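Long-range contacts in endonuclease V (Homo sapiens, PDB 6OZE), which probably cleaves inosine-containing RNA as a metal-dependent endoribonuclease built on the RNase H-like fold: residues D118-L123 against G144-L149; Q113-D118 against T138-V143. The protein carries 4 engineered substitutions. One frame throughout, in Å; residues are numbered along the deposited sequence. Where two conformers were deposited one is given.

Contact 1 (D118-L123 against G144-L149); sequences DGNGVL and GVAKKL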
ATOM      1  N   ASP A 118       2.823  -0.754   0.036  1.00 22.52           N
ATOM      2  CA  ASP A 118       3.600   0.173   0.845  1.00 23.57           C
ATOM      3  C   ASP A 118       3.399   1.578   0.291  1.00 35.01           C
ATOM      4  O   ASP A 118       4.114   1.998  -0.622  1.00 36.56           O
ATOM      5  CB  ASP A 118       5.080  -0.217   0.853  1.00 29.24           C
ATOM      6  CG  ASP A 118       5.913   0.654   1.790  1.00 44.70           C
ATOM      7  OD1 ASP A 118       5.373   1.601   2.399  1.00 52.85           O
ATOM      8  OD2 ASP A 118       7.119   0.385   1.925  1.00 52.99           O
ATOM      9  N   GLY A 119       2.431   2.295   0.840  1.00 31.76           N
ATOM     10  CA  GLY A 119       2.018   3.577   0.305  1.00 31.88           C
ATOM     11  C   GLY A 119       0.603   3.870   0.749  1.00 33.52           C
ATOM     12  O   GLY A 119      -0.037   3.069   1.423  1.00 38.33           O
ATOM     13  N   ASN A 120       0.123   5.047   0.369  1.00 30.38           N
ATOM     14  CA  ASN A 120      -1.209   5.453   0.789  1.00 31.02           C
ATOM     15  C   ASN A 120      -2.210   5.276  -0.347  1.00 30.63           C
ATOM     16  O   ASN A 120      -1.859   5.253  -1.531  1.00 25.63           O
ATOM     17  CB  ASN A 120      -1.232   6.912   1.243  1.00 32.50           C
ATOM     18  CG  ASN A 120      -0.428   7.155   2.499  1.00 39.75           C
ATOM     19  OD1 ASN A 120      -0.945   7.066   3.625  1.00 33.92           O
ATOM     20  ND2 ASN A 120       0.841   7.511   2.317  1.00 31.56           N
ATOM     21  N   GLY A 121      -3.472   5.145   0.043  1.00 27.72           N
ATOM     22  CA  GLY A 121      -4.588   5.161  -0.872  1.00 27.95           C
ATOM     23  C   GLY A 121      -5.266   6.510  -0.890  1.00 30.36           C
ATOM     24  O   GLY A 121      -4.701   7.504  -1.367  1.00 33.15           O
ATOM     25  N   VAL A 122      -6.487   6.570  -0.362  1.00 30.93           N
ATOM     26  CA  VAL A 122      -7.216   7.830  -0.382  1.00 33.02           C
ATOM     27  C   VAL A 122      -6.670   8.827   0.632  1.00 32.32           C
ATOM     28  O   VAL A 122      -6.960  10.026   0.526  1.00 36.38           O
ATOM     29  CB  VAL A 122      -8.729   7.581  -0.293  1.00 44.79           C
ATOM     30  CG1 VAL A 122      -9.170   6.680  -1.443  1.00 52.12           C
ATOM     31  CG2 VAL A 122      -9.069   6.952   1.019  1.00 33.39           C
ATOM     32  N   LEU A 123      -5.868   8.379   1.600  1.00 30.66           N
ATOM     33  CA  LEU A 123      -5.206   9.308   2.520  1.00 30.75           C
ATOM     34  C   LEU A 123      -4.008   9.862   1.761  1.00 35.51           C
ATOM     35  O   LEU A 123      -2.910   9.305   1.798  1.00 34.07           O
ATOM     36  CB  LEU A 123      -4.776   8.581   3.790  1.00 34.59           C
ATOM     37  CG  LEU A 123      -4.429   9.357   5.071  1.00 49.77           C
ATOM     38  CD1 LEU A 123      -4.128   8.388   6.213  1.00 49.33           C
ATOM     39  CD2 LEU A 123      -3.268  10.321   4.890  1.00 52.95           C
ATOM     40  N   GLY A 144      -3.831   0.626   1.159  1.00 20.88           N
ATOM     41  CA  GLY A 144      -2.642   1.408   1.435  1.00 22.43           C
ATOM     42  C   GLY A 144      -2.180   1.199   2.863  1.00 24.05           C
ATOM     43  O   GLY A 144      -2.953   1.395   3.810  1.00 23.78           O
ATOM     44  N   VAL A 145      -0.940   0.753   3.039  1.00 21.97           N
ATOM     45  CA  VAL A 145      -0.337   0.541   4.351  1.00 23.07           C
ATOM     46  C   VAL A 145       0.850   1.483   4.437  1.00 29.05           C
ATOM     47  O   VAL A 145       1.884   1.247   3.798  1.00 29.15           O
ATOM     48  CB  VAL A 145       0.119  -0.915   4.545  1.00 22.16           C
ATOM     49  CG1 VAL A 145       0.751  -1.108   5.928  1.00 25.68           C
ATOM     50  CG2 VAL A 145      -1.041  -1.873   4.303  1.00 26.83           C
ATOM     51  N   ALA A 146       0.716   2.543   5.223  1.00 24.12           N
ATOM     52  CA  ALA A 146       1.761   3.540   5.362  1.00 27.89           C
ATOM     53  C   ALA A 146       2.379   3.468   6.751  1.00 37.03           C
ATOM     54  O   ALA A 146       1.695   3.208   7.750  1.00 34.26           O
ATOM     55  CB  ALA A 146       1.241   4.950   5.074  1.00 31.39           C
ATOM     56  N   LYS A 147       3.683   3.694   6.806  1.00 34.02           N
ATOM     57  CA  LYS A 147       4.435   3.660   8.051  1.00 34.50           C
ATOM     58  C   LYS A 147       4.508   5.017   8.734  1.00 37.38           C
ATOM     59  O   LYS A 147       4.905   5.083   9.903  1.00 47.02           O
ATOM     60  CB  LYS A 147       5.837   3.092   7.792  1.00 41.51           C
ATOM     61  CG  LYS A 147       5.797   1.653   7.268  1.00 46.48           C
ATOM     62  CD  LYS A 147       7.006   1.273   6.420  1.00 53.15           C
ATOM     63  CE  LYS A 147       6.807  -0.108   5.794  1.00 53.74           C
ATOM     64  NZ  LYS A 147       7.866  -0.457   4.803  1.00 60.57           N
ATOM     65  N   LYS A 148       4.112   6.091   8.052  1.00 41.52           N
ATOM     66  CA  LYS A 148       4.069   7.419   8.647  1.00 44.87           C
ATOM     67  C   LYS A 148       2.820   8.154   8.179  1.00 45.69           C
ATOM     68  O   LYS A 148       2.244   7.850   7.131  1.00 43.20           O
ATOM     69  CB  LYS A 148       5.330   8.241   8.336  1.00 50.96           C
ATOM     70  CG  LYS A 148       5.588   8.479   6.864  1.00 60.15           C
ATOM     71  CD  LYS A 148       6.815   9.365   6.669  1.00 75.96           C
ATOM     72  CE  LYS A 148       7.334   9.307   5.238  1.00 83.42           C
ATOM     73  NZ  LYS A 148       6.315   9.741   4.242  1.00 88.07           N
ATOM     74  N   LEU A 149       2.412   9.139   8.975  1.00 39.56           N
ATOM     75  CA  LEU A 149       1.183   9.884   8.723  1.00 40.37           C
ATOM     76  C   LEU A 149       1.421  10.981   7.688  1.00 41.97           C
ATOM     77  O   LEU A 149       2.240  11.881   7.901  1.00 43.12           O
ATOM     78  CB  LEU A 149       0.678  10.493  10.029  1.00 37.46           C
ATOM     79  CG  LEU A 149      -0.598  11.321   9.887  1.00 41.31           C
ATOM     80  CD1 LEU A 149      -1.741  10.431   9.415  1.00 37.78           C
ATOM     81  CD2 LEU A 149      -0.944  12.008  11.205  1.00 43.54           C
TER
HETATM   82  O   HOH W   1      -0.331   8.241   6.044  1.00 31.73           O
HETATM   83  O   HOH W   2       2.957   8.078   4.242  1.00 37.84           O
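The ammonium end of Lys147 meets the carboxylate of Asp118 in a salt bridge, NZ to OD2 at 3.1 Å. The two side chains run at about a right angle, and NZ approaches from above the carboxylate plane, 55° out of it. Asp118 carries CG anti to its backbone N (chi1 -175°), while the Lys147 chain, extended beyond CG, carries NZ to the carboxylate.

The second pairing sets the amide of Asn120 against the methyl of Ala146. CB of Ala146 lies 3.4 Å from Asn120 OD1 and close to CG and ND2, to one side of the amide plane and beyond its O/N edge. Two waters are consistent with the way round in which the amide is built. One donates to Asn120 OD1 at 2.8 Å, the other accepts from Asn120 ND2 at 2.9 Å, and both also donate to Lys148 O, tying the loop to the turn after strand 142-146.

Between these side chains the backbones touch directly. Gly119 N donates to Val145 O at 3.2 Å, from well above the carbonyl plane, and the same oxygen receives a CA-H...O contact from Asp118 CA at 3.6 Å. Asp118 and Val145 form a parallel bridge, beyond which 118-123 leaves the sheet. Gly144 has to be small here: a CB built on it would fall 2.6 Å from Gly121 N. At the far end Leu123 CD1 and Leu149 CD1 meet loosely at 4.5 Å, and Ser202 OG takes the N-H of Gly121.

The chemistry divides accordingly: a charged pair beside the bridge, where Asp118 also touches Asp44 of strand 39-47, and a water-mediated amide farther out. Close carboxylates on these neighbouring strands are consistent with the metal-binding region of RNase H-like nucleases, although no metal lies between these two segments.

Contact 2 (Q113-D118 against T138-V143); sequences QVLLVD and TDLPCV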
ATOM      1  N   GLN A 113      -5.678 -12.006  -4.500  1.00 22.71           N
ATOM      2  CA  GLN A 113      -7.041 -11.489  -4.450  1.00 25.29           C
ATOM      3  C   GLN A 113      -7.101 -10.065  -3.914  1.00 20.96           C
ATOM      4  O   GLN A 113      -8.158  -9.416  -4.009  1.00 23.79           O
ATOM      5  CB  GLN A 113      -7.909 -12.413  -3.587  1.00 25.25           C
ATOM      6  CG  GLN A 113      -8.131 -13.775  -4.220  1.00 26.29           C
ATOM      7  CD  GLN A 113      -8.536 -14.811  -3.209  1.00 26.61           C
ATOM      8  OE1 GLN A 113      -7.686 -15.378  -2.531  1.00 26.60           O
ATOM      9  NE2 GLN A 113      -9.839 -15.057  -3.083  1.00 31.11           N
ATOM     10  N   VAL A 114      -5.995  -9.582  -3.358  1.00 19.43           N
ATOM     11  CA  VAL A 114      -5.897  -8.249  -2.773  1.00 19.62           C
ATOM     12  C   VAL A 114      -4.411  -7.936  -2.666  1.00 18.45           C
ATOM     13  O   VAL A 114      -3.590  -8.832  -2.445  1.00 20.19           O
ATOM     14  CB  VAL A 114      -6.596  -8.224  -1.381  1.00 18.83           C
ATOM     15  CG1 VAL A 114      -6.014  -9.308  -0.447  1.00 24.14           C
ATOM     16  CG2 VAL A 114      -6.470  -6.847  -0.726  1.00 21.70           C
ATOM     17  N   LEU A 115      -4.063  -6.661  -2.810  1.00 18.23           N
ATOM     18  CA  LEU A 115      -2.688  -6.210  -2.646  1.00 19.93           C
ATOM     19  C   LEU A 115      -2.605  -5.307  -1.430  1.00 18.95           C
ATOM     20  O   LEU A 115      -3.414  -4.383  -1.285  1.00 21.28           O
ATOM     21  CB  LEU A 115      -2.228  -5.387  -3.856  1.00 20.75           C
ATOM     22  CG  LEU A 115      -2.146  -6.074  -5.215  1.00 24.76           C
ATOM     23  CD1 LEU A 115      -1.738  -5.034  -6.279  1.00 25.19           C
ATOM     24  CD2 LEU A 115      -1.136  -7.198  -5.149  1.00 23.68           C
ATOM     25  N   LEU A 116      -1.610  -5.551  -0.594  1.00 18.09           N
ATOM     26  CA  LEU A 116      -1.187  -4.599   0.423  1.00 17.86           C
ATOM     27  C   LEU A 116      -0.023  -3.810  -0.165  1.00 21.32           C
ATOM     28  O   LEU A 116       0.995  -4.396  -0.565  1.00 20.37           O
ATOM     29  CB  LEU A 116      -0.762  -5.304   1.706  1.00 19.72           C
ATOM     30  CG  LEU A 116      -1.811  -6.208   2.370  1.00 22.32           C
ATOM     31  CD1 LEU A 116      -1.302  -6.664   3.740  1.00 23.33           C
ATOM     32  CD2 LEU A 116      -3.179  -5.518   2.511  1.00 21.87           C
ATOM     33  N   VAL A 117      -0.170  -2.492  -0.205  1.00 19.95           N
ATOM     34  CA  VAL A 117       0.757  -1.603  -0.903  1.00 20.41           C
ATOM     35  C   VAL A 117       1.496  -0.767   0.121  1.00 24.75           C
ATOM     36  O   VAL A 117       0.870  -0.138   0.983  1.00 24.03           O
ATOM     37  CB  VAL A 117      -0.022  -0.686  -1.851  1.00 20.35           C
ATOM     38  CG1 VAL A 117       0.918   0.279  -2.572  1.00 24.69           C
ATOM     39  CG2 VAL A 117      -0.774  -1.519  -2.830  1.00 23.36           C
ATOM     40  N   ASP A 118       2.823  -0.754   0.036  1.00 22.52           N
ATOM     41  CA  ASP A 118       3.600   0.173   0.845  1.00 23.57           C
ATOM     42  C   ASP A 118       3.399   1.578   0.291  1.00 35.01           C
ATOM     43  O   ASP A 118       4.114   1.998  -0.622  1.00 36.56           O
ATOM     44  CB  ASP A 118       5.080  -0.217   0.853  1.00 29.24           C
ATOM     45  CG  ASP A 118       5.913   0.654   1.790  1.00 44.70           C
ATOM     46  OD1 ASP A 118       5.373   1.601   2.399  1.00 52.85           O
ATOM     47  OD2 ASP A 118       7.119   0.385   1.925  1.00 52.99           O
ATOM     48  N   THR A 138      -4.965  -2.015 -11.963  1.00 25.06           N
ATOM     49  CA  THR A 138      -5.007  -3.476 -11.938  1.00 23.45           C
ATOM     50  C   THR A 138      -6.419  -4.021 -11.774  1.00 27.32           C
ATOM     51  O   THR A 138      -6.638  -5.210 -12.035  1.00 31.94           O
ATOM     52  CB  THR A 138      -4.166  -4.033 -10.787  1.00 28.20           C
ATOM     53  OG1 THR A 138      -4.686  -3.565  -9.540  1.00 27.50           O
ATOM     54  CG2 THR A 138      -2.705  -3.610 -10.921  1.00 32.68           C
ATOM     55  N   ASP A 139      -7.373  -3.173 -11.365  1.00 27.49           N
ATOM     56  CA  ASP A 139      -8.713  -3.595 -10.936  1.00 26.14           C
ATOM     57  C   ASP A 139      -8.644  -4.699  -9.885  1.00 29.07           C
ATOM     58  O   ASP A 139      -9.362  -5.694  -9.951  1.00 36.19           O
ATOM     59  CB  ASP A 139      -9.608  -3.994 -12.102  1.00 32.48           C
ATOM     60  CG  ASP A 139     -11.081  -3.891 -11.755  1.00 45.74           C
ATOM     61  OD1 ASP A 139     -11.435  -3.068 -10.875  1.00 38.51           O
ATOM     62  OD2 ASP A 139     -11.878  -4.636 -12.356  1.00 45.35           O
ATOM     63  N   LEU A 140      -7.746  -4.532  -8.927  1.00 24.84           N
ATOM     64  CA  LEU A 140      -7.648  -5.457  -7.816  1.00 24.02           C
ATOM     65  C   LEU A 140      -7.965  -4.723  -6.522  1.00 24.52           C
ATOM     66  O   LEU A 140      -7.648  -3.539  -6.381  1.00 24.20           O
ATOM     67  CB  LEU A 140      -6.233  -6.029  -7.697  1.00 25.39           C
ATOM     68  CG  LEU A 140      -5.766  -7.044  -8.740  1.00 30.78           C
ATOM     69  CD1 LEU A 140      -4.291  -7.360  -8.512  1.00 30.91           C
ATOM     70  CD2 LEU A 140      -6.621  -8.310  -8.672  1.00 31.03           C
ATOM     71  N   PRO A 141      -8.593  -5.396  -5.564  1.00 23.98           N
ATOM     72  CA  PRO A 141      -8.677  -4.831  -4.218  1.00 25.22           C
ATOM     73  C   PRO A 141      -7.289  -4.463  -3.727  1.00 22.80           C
ATOM     74  O   PRO A 141      -6.335  -5.243  -3.846  1.00 21.46           O
ATOM     75  CB  PRO A 141      -9.273  -5.982  -3.401  1.00 24.59           C
ATOM     76  CG  PRO A 141     -10.102  -6.749  -4.406  1.00 23.94           C
ATOM     77  CD  PRO A 141      -9.260  -6.707  -5.664  1.00 24.96           C
ATOM     78  N   CYS A 142      -7.147  -3.232  -3.235  0.68 21.00           N
ATOM     79  CA  CYS A 142      -5.853  -2.749  -2.776  0.68 19.86           C
ATOM     80  C   CYS A 142      -6.026  -1.948  -1.498  0.68 20.13           C
ATOM     81  O   CYS A 142      -6.987  -1.185  -1.363  0.68 23.26           O
ATOM     82  CB  CYS A 142      -5.181  -1.833  -3.805  0.68 20.21           C
ATOM     83  SG  CYS A 142      -4.396  -2.658  -5.200  0.68 21.71           S
ATOM     84  N   VAL A 143      -5.072  -2.119  -0.587  1.00 20.27           N
ATOM     85  CA  VAL A 143      -5.038  -1.427   0.697  1.00 21.75           C
ATOM     86  C   VAL A 143      -3.734  -0.644   0.777  1.00 21.18           C
ATOM     87  O   VAL A 143      -2.654  -1.198   0.518  1.00 19.97           O
ATOM     88  CB  VAL A 143      -5.097  -2.442   1.846  1.00 20.98           C
ATOM     89  CG1 VAL A 143      -4.962  -1.728   3.203  1.00 23.03           C
ATOM     90  CG2 VAL A 143      -6.381  -3.243   1.761  1.00 25.50           C
TER
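Leu115 bonds through its N to Pro141 and through its O to Val143, the parallel pattern that pairs strand 115-118 with strand 142-146. Leu115 N donates to Pro141 O at 2.9 Å, Val143 N to Leu115 O at 2.9 Å, and Val117 N to Val143 O at 2.9 Å. The last is nearly straight at its acceptor, with a C=O...N angle of 178°, whereas the first is bent to 152°. Two CA-H...O contacts supplement them, the closer joining Val114 CA to Pro141 O at 3.2 Å.

Apolar contacts fall on two faces of the sheet. On that of Leu115 and Cys142, the leucine holds CG anti to its carbonyl carbon (chi1 -64°), and CD1 then reaches Cys142 SG at 3.7 Å in the conformer given, one of two deposited. The same CD1 meets Leu140 CD1 at 4.1 Å, the two side chains crossing obliquely. Trimming Leu115 to an alanine would probably open a gap beside Leu140 CD1 and leave the Cys142 sulfur with less to rest on. On the other face Leu116 and Val143 point the same way, side by side, with Leu116 CD2 3.7 Å from Val143 CB; helix 209-218 covers this pair through Ala212, Thr216 and Leu215.

At the strand entrance the Pro141 ring packs on a carbonyl, its CG 3.3 Å from Gln113 O, while the Gln113 amide binds the loop and strand around Gln38. Buried main-chain polar groups are thus paired within a hydrocarbon setting, which gives the beta-alpha-beta unit through helix 130-138 a fixed register in the core.

In the fold
Contacts 1 and 2 lie 12 Å apart, centre to centre, along the same pair of neighbouring parallel strands, 115-118 and 142-146, in the mixed sheet. Their segments alternate along the chain: 113-118, 118-123, 138-143, 144-149, helix 130-138 running between 118-123 and 138-143 with its last residue in the latter. Asp118 lies in a segment of each, though it touches the partner segment only in contact 1, and a probable hydrogen bond from Val145 N to Val117 O, 2.9 Å, continues the ladder. Contact 2 is the buried, apolar beginning of the strand pair; contact 1 is its partly exposed end. The buried pair thus places Asp118 beside Asp44, consistent with the metal-binding region of RNase H-like nucleases.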